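Local coordinates for protein diaminopimelate decarboxylase (Psychromonas ingrahamii, PDB 4XG1) that probably catalyses the pyridoxal-phosphate-dependent decarboxylation of meso-diaminopimelate to L-lysine, the last step of lysine biosynthesis, at residues D2-E15 against A30-W42. Numbering follows the deposited sequence.
Sequences DHFNYQNDGRLFVE and AYIYSRATIERHW. With TME (propane), chain S.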
loop_
_atom_site.group_PDB
_atom_site.type_symbol
_atom_site.label_atom_id
_atom_site.label_comp_id
_atom_site.label_asym_id
_atom_site.label_seq_id
_atom_site.Cartn_x
_atom_site.Cartn_y
_atom_site.Cartn_z
ATOM N N ASP B 2 -10.668 12.736 21.580
ATOM C CA ASP B 2 -9.372 12.044 21.916
ATOM C C ASP B 2 -8.460 12.732 22.984
ATOM O O ASP B 2 -8.745 13.840 23.482
ATOM C CB ASP B 2 -8.591 11.751 20.609
ATOM C CG ASP B 2 -8.243 13.011 19.809
ATOM O OD1 ASP B 2 -7.784 14.033 20.377
ATOM O OD2 ASP B 2 -8.451 12.963 18.573
ATOM N N HIS B 3 -7.373 12.043 23.347
ATOM C CA HIS B 3 -6.438 12.523 24.372
ATOM C C HIS B 3 -5.168 13.144 23.769
ATOM O O HIS B 3 -4.110 13.176 24.407
ATOM C CB HIS B 3 -6.086 11.389 25.319
ATOM C CG HIS B 3 -7.255 10.870 26.101
ATOM N ND1 HIS B 3 -8.267 10.137 25.523
ATOM C CD2 HIS B 3 -7.558 10.948 27.419
ATOM C CE1 HIS B 3 -9.142 9.783 26.447
ATOM N NE2 HIS B 3 -8.734 10.260 27.607
ATOM N N PHE B 4 -5.279 13.636 22.540
ATOM C CA PHE B 4 -4.237 14.437 21.934
ATOM C C PHE B 4 -4.685 15.856 22.133
ATOM O O PHE B 4 -5.635 16.289 21.509
ATOM C CB PHE B 4 -4.062 14.099 20.444
ATOM C CG PHE B 4 -3.591 12.692 20.201
ATOM C CD1 PHE B 4 -2.247 12.387 20.243
ATOM C CD2 PHE B 4 -4.491 11.672 19.952
ATOM C CE1 PHE B 4 -1.807 11.097 20.046
ATOM C CE2 PHE B 4 -4.054 10.373 19.742
ATOM C CZ PHE B 4 -2.706 10.091 19.790
ATOM N N ASN B 5 -3.983 16.579 22.996
ATOM C CA ASN B 5 -4.447 17.861 23.525
ATOM C C ASN B 5 -3.285 18.833 23.725
ATOM O O ASN B 5 -2.270 18.480 24.314
ATOM C CB ASN B 5 -5.153 17.630 24.872
ATOM C CG ASN B 5 -6.362 16.707 24.765
ATOM O OD1 ASN B 5 -6.479 15.744 25.525
ATOM N ND2 ASN B 5 -7.261 16.982 23.814
ATOM N N TYR B 6 -3.435 20.043 23.203
ATOM C CA TYR B 6 -2.468 21.105 23.450
ATOM C C TYR B 6 -2.622 21.567 24.901
ATOM O O TYR B 6 -3.712 21.477 25.487
ATOM C CB TYR B 6 -2.710 22.284 22.518
ATOM C CG TYR B 6 -2.193 22.101 21.103
ATOM C CD1 TYR B 6 -0.841 22.014 20.856
ATOM C CD2 TYR B 6 -3.058 22.080 20.018
ATOM C CE1 TYR B 6 -0.360 21.884 19.563
ATOM C CE2 TYR B 6 -2.590 21.964 18.716
ATOM C CZ TYR B 6 -1.243 21.851 18.492
ATOM O OH TYR B 6 -0.751 21.718 17.217
ATOM N N GLN B 7 -1.541 22.033 25.510
ATOM C CA GLN B 7 -1.629 22.466 26.894
ATOM C C GLN B 7 -1.341 23.947 27.065
ATOM O O GLN B 7 -0.887 24.600 26.113
ATOM C CB GLN B 7 -0.736 21.596 27.748
ATOM C CG GLN B 7 -1.259 20.172 27.775
ATOM C CD GLN B 7 -0.862 19.429 29.016
ATOM O OE1 GLN B 7 0.086 19.804 29.690
ATOM N NE2 GLN B 7 -1.583 18.361 29.327
ATOM N N ASN B 8 -1.636 24.484 28.260
ATOM C CA ASN B 8 -1.446 25.927 28.528
ATOM C C ASN B 8 -0.005 26.267 28.170
ATOM O O ASN B 8 0.286 27.318 27.593
ATOM C CB ASN B 8 -1.780 26.284 29.980
ATOM N N ASP B 9 0.878 25.320 28.463
ATOM C CA ASP B 9 2.239 25.291 27.929
ATOM C C ASP B 9 2.389 25.681 26.431
ATOM O O ASP B 9 3.322 26.393 26.071
ATOM C CB ASP B 9 2.789 23.877 28.138
ATOM C CG ASP B 9 4.297 23.825 28.122
ATOM O OD1 ASP B 9 4.936 24.686 27.473
ATOM O OD2 ASP B 9 4.838 22.904 28.776
ATOM N N GLY B 10 1.482 25.197 25.574
ATOM C CA GLY B 10 1.576 25.338 24.095
ATOM C C GLY B 10 1.941 24.020 23.387
ATOM O O GLY B 10 1.793 23.880 22.172
ATOM N N ARG B 11 2.412 23.053 24.171
ATOM C CA ARG B 11 2.987 21.832 23.662
ATOM C C ARG B 11 1.903 20.786 23.552
ATOM O O ARG B 11 1.012 20.741 24.399
ATOM C CB ARG B 11 4.029 21.292 24.631
ATOM C CG ARG B 11 5.300 22.121 24.789
ATOM C CD ARG B 11 6.318 21.376 25.660
ATOM N NE ARG B 11 5.803 21.090 27.015
ATOM C CZ ARG B 11 6.296 20.183 27.864
ATOM N NH1 ARG B 11 7.341 19.431 27.534
ATOM N NH2 ARG B 11 5.736 20.024 29.053
ATOM N N LEU B 12 2.003 19.940 22.516
ATOM C CA LEU B 12 1.019 18.889 22.272
ATOM C C LEU B 12 1.300 17.667 23.121
ATOM O O LEU B 12 2.430 17.236 23.246
ATOM C CB LEU B 12 0.982 18.513 20.791
ATOM C CG LEU B 12 -0.077 17.471 20.381
ATOM C CD1 LEU B 12 -1.497 18.026 20.460
ATOM C CD2 LEU B 12 0.216 16.975 18.977
ATOM N N PHE B 13 0.255 17.124 23.720
ATOM C CA PHE B 13 0.402 16.027 24.642
ATOM C C PHE B 13 -0.455 14.903 24.179
ATOM O O PHE B 13 -1.459 15.105 23.524
ATOM C CB PHE B 13 -0.105 16.409 26.040
ATOM C CG PHE B 13 0.984 16.817 27.007
ATOM C CD1 PHE B 13 1.859 17.867 26.698
ATOM C CD2 PHE B 13 1.125 16.161 28.231
ATOM C CE1 PHE B 13 2.855 18.242 27.585
ATOM C CE2 PHE B 13 2.128 16.528 29.111
ATOM C CZ PHE B 13 2.983 17.572 28.795
ATOM N N VAL B 14 -0.044 13.708 24.543
ATOM C CA VAL B 14 -0.795 12.541 24.270
ATOM C C VAL B 14 -0.968 11.919 25.622
ATOM O O VAL B 14 0.002 11.495 26.238
ATOM C CB VAL B 14 -0.100 11.561 23.259
ATOM C CG1 VAL B 14 1.390 11.403 23.531
ATOM C CG2 VAL B 14 -0.815 10.204 23.267
ATOM N N GLU B 15 -2.217 11.881 26.080
ATOM C CA GLU B 15 -2.518 11.556 27.467
ATOM C C GLU B 15 -1.527 12.368 28.337
ATOM O O GLU B 15 -1.377 13.583 28.125
ATOM C CB GLU B 15 -2.475 10.048 27.664
ATOM C CG GLU B 15 -3.500 9.351 26.778
ATOM C CD GLU B 15 -3.674 7.869 27.051
ATOM O OE1 GLU B 15 -3.229 7.394 28.132
ATOM O OE2 GLU B 15 -4.245 7.170 26.178
ATOM N N ALA B 30 6.849 8.165 13.084
ATOM C CA ALA B 30 6.350 7.330 14.167
ATOM C C ALA B 30 4.857 7.454 14.311
ATOM O O ALA B 30 4.308 8.551 14.316
ATOM C CB ALA B 30 7.009 7.718 15.463
ATOM N N TYR B 31 4.192 6.319 14.402
ATOM C CA TYR B 31 2.772 6.303 14.727
ATOM C C TYR B 31 2.662 6.297 16.224
ATOM O O TYR B 31 3.398 5.551 16.888
ATOM C CB TYR B 31 2.096 5.047 14.182
ATOM C CG TYR B 31 1.647 5.177 12.740
ATOM C CD1 TYR B 31 0.458 5.838 12.422
ATOM C CD2 TYR B 31 2.372 4.580 11.700
ATOM C CE1 TYR B 31 0.033 5.953 11.129
ATOM C CE2 TYR B 31 1.927 4.677 10.400
ATOM C CZ TYR B 31 0.773 5.365 10.119
ATOM O OH TYR B 31 0.291 5.458 8.813
ATOM N N ILE B 32 1.733 7.100 16.742
ATOM C CA ILE B 32 1.509 7.152 18.174
ATOM C C ILE B 32 0.058 6.962 18.500
ATOM O O ILE B 32 -0.797 7.648 17.927
ATOM C CB ILE B 32 1.975 8.504 18.737
ATOM C CG1 ILE B 32 3.484 8.636 18.573
ATOM C CG2 ILE B 32 1.664 8.603 20.234
ATOM C CD1 ILE B 32 4.036 9.991 18.947
ATOM N N TYR B 33 -0.219 6.042 19.403
ATOM C CA TYR B 33 -1.595 5.670 19.729
ATOM C C TYR B 33 -1.921 5.949 21.196
ATOM O O TYR B 33 -1.074 5.749 22.075
ATOM C CB TYR B 33 -1.824 4.193 19.460
ATOM C CG TYR B 33 -1.500 3.734 18.043
ATOM C CD1 TYR B 33 -2.108 4.298 16.940
ATOM C CD2 TYR B 33 -0.567 2.712 17.817
ATOM C CE1 TYR B 33 -1.799 3.878 15.663
ATOM C CE2 TYR B 33 -0.243 2.297 16.550
ATOM C CZ TYR B 33 -0.867 2.878 15.472
ATOM O OH TYR B 33 -0.558 2.444 14.199
ATOM N N SER B 34 -3.146 6.431 21.435
ATOM C CA SER B 34 -3.697 6.644 22.779
ATOM C C SER B 34 -4.443 5.444 23.275
ATOM O O SER B 34 -5.459 5.096 22.736
ATOM C CB SER B 34 -4.667 7.824 22.787
ATOM O OG SER B 34 -5.511 7.779 23.939
ATOM N N ARG B 35 -3.957 4.816 24.327
ATOM C CA ARG B 35 -4.696 3.688 24.938
ATOM C C ARG B 35 -6.094 4.100 25.416
ATOM O O ARG B 35 -7.073 3.399 25.179
ATOM C CB ARG B 35 -3.975 3.155 26.153
ATOM C CG ARG B 35 -4.872 2.194 26.891
ATOM C CD ARG B 35 -4.212 1.585 28.099
ATOM N NE ARG B 35 -5.013 0.445 28.549
ATOM C CZ ARG B 35 -4.705 -0.335 29.582
ATOM N NH1 ARG B 35 -3.597 -0.106 30.294
ATOM N NH2 ARG B 35 -5.506 -1.342 29.902
ATOM N N ALA B 36 -6.158 5.255 26.083
ATOM C CA ALA B 36 -7.401 5.749 26.633
ATOM C C ALA B 36 -8.411 6.012 25.515
ATOM O O ALA B 36 -9.572 5.635 25.632
ATOM C CB ALA B 36 -7.160 7.030 27.421
ATOM N N THR B 37 -7.979 6.652 24.440
ATOM C CA THR B 37 -8.876 6.919 23.340
ATOM C C THR B 37 -9.407 5.642 22.729
ATOM O O THR B 37 -10.561 5.566 22.381
ATOM C CB THR B 37 -8.185 7.698 22.251
ATOM O OG1 THR B 37 -7.598 8.882 22.815
ATOM C CG2 THR B 37 -9.176 8.074 21.133
ATOM N N ILE B 38 -8.566 4.615 22.607
ATOM C CA ILE B 38 -9.018 3.346 22.028
ATOM C C ILE B 38 -10.107 2.732 22.896
ATOM O O ILE B 38 -11.157 2.262 22.412
ATOM C CB ILE B 38 -7.854 2.335 21.892
ATOM C CG1 ILE B 38 -6.872 2.829 20.836
ATOM C CG2 ILE B 38 -8.355 0.966 21.509
ATOM C CD1 ILE B 38 -5.524 2.170 20.903
ATOM N N GLU B 39 -9.834 2.709 24.196
ATOM C CA GLU B 39 -10.744 2.106 25.166
ATOM C C GLU B 39 -12.056 2.892 25.229
ATOM O O GLU B 39 -13.122 2.334 25.135
ATOM C CB GLU B 39 -10.043 2.029 26.522
ATOM C CG GLU B 39 -9.003 0.912 26.514
ATOM C CD GLU B 39 -8.235 0.736 27.809
ATOM O OE1 GLU B 39 -8.173 1.691 28.629
ATOM O OE2 GLU B 39 -7.660 -0.359 27.975
ATOM N N ARG B 40 -11.954 4.192 25.333
ATOM C CA ARG B 40 -13.137 5.017 25.373
ATOM C C ARG B 40 -14.001 4.741 24.164
ATOM O O ARG B 40 -15.218 4.566 24.301
ATOM C CB ARG B 40 -12.768 6.470 25.414
ATOM C CG ARG B 40 -13.911 7.373 25.752
ATOM C CD ARG B 40 -13.392 8.791 25.827
ATOM N NE ARG B 40 -13.314 9.394 24.505
ATOM C CZ ARG B 40 -12.656 10.520 24.203
ATOM N NH1 ARG B 40 -11.950 11.182 25.129
ATOM N NH2 ARG B 40 -12.705 10.986 22.950
ATOM N N HIS B 41 -13.378 4.681 22.983
ATOM C CA HIS B 41 -14.138 4.523 21.739
ATOM C C HIS B 41 -14.785 3.155 21.624
ATOM O O HIS B 41 -15.895 3.053 21.135
ATOM C CB HIS B 41 -13.289 4.834 20.514
ATOM C CG HIS B 41 -13.101 6.299 20.264
ATOM N ND1 HIS B 41 -12.200 6.776 19.346
ATOM C CD2 HIS B 41 -13.676 7.394 20.825
ATOM C CE1 HIS B 41 -12.246 8.101 19.327
ATOM N NE2 HIS B 41 -13.124 8.504 20.229
ATOM N N TRP B 42 -14.135 2.115 22.122
ATOM C CA TRP B 42 -14.738 0.789 22.090
ATOM C C TRP B 42 -15.913 0.743 23.062
ATOM O O TRP B 42 -16.943 0.164 22.773
ATOM C CB TRP B 42 -13.729 -0.285 22.467
ATOM C CG TRP B 42 -14.276 -1.675 22.336
ATOM C CD1 TRP B 42 -14.192 -2.490 21.253
ATOM C CD2 TRP B 42 -14.985 -2.416 23.336
ATOM N NE1 TRP B 42 -14.790 -3.713 21.515
ATOM C CE2 TRP B 42 -15.287 -3.675 22.791
ATOM C CE3 TRP B 42 -15.391 -2.129 24.651
ATOM C CZ2 TRP B 42 -15.961 -4.630 23.501
ATOM C CZ3 TRP B 42 -16.060 -3.082 25.354
ATOM C CH2 TRP B 42 -16.328 -4.318 24.795
HETATM C C1 TME S . -9.298 4.606 29.708
HETATM C C2 TME S . -10.475 4.982 28.775
HETATM C C3 TME S . -10.724 6.487 28.597
#
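Glu15 CG lies anti to its carbonyl carbon (chi1 -60°) with the chain extended beyond it, and Ser34 OG stands anti to its backbone N (chi1 162°); these torsions bring Glu15 OE2 and Ser34 OG together at the N-terminus of helix 35-49, whose N-cap is Ser34. Glu15 OE2 accepts two bonds there. Ser34 OG donates to the anti lone pair of Glu15 OE2 (2.6 Å), and Ala36 N reaches the same Glu15 oxygen on its syn side (2.7 Å), 29° out of the carboxylate plane. Glu15 OE1 accepts a hydrogen bond from the backbone N of Gly397. Ser34 OG in turn accepts from Thr37 N at 2.8 Å, so serine and glutamate together occupy the amide end of the helix, where the dipole would probably stabilise the carboxylate.

His3 lies against the same turn. Ala36 CB sits over one face of the His3 imidazole, 3.6 Å from the ring centroid, a CH-pi contact, while Thr37 OG1 reaches the ring edge and shares a hydrogen bond with His3 ND1 (3.1 Å). Beside this polar cluster, Phe4 CE2 lies 4.0 Å from Ser34 CB, and Val14 CG2 meets Ile32 CG2 at 4.2 Å; helix 19-26 packs on both Val14 and Ile32. His3 and Glu15, flanking the two strands, thus hold the N-terminal beta-hairpin to the serine-capped first turn of helix 35-49, which links beta-domain strand 30-34 to the first TIM-barrel strand, 54-59.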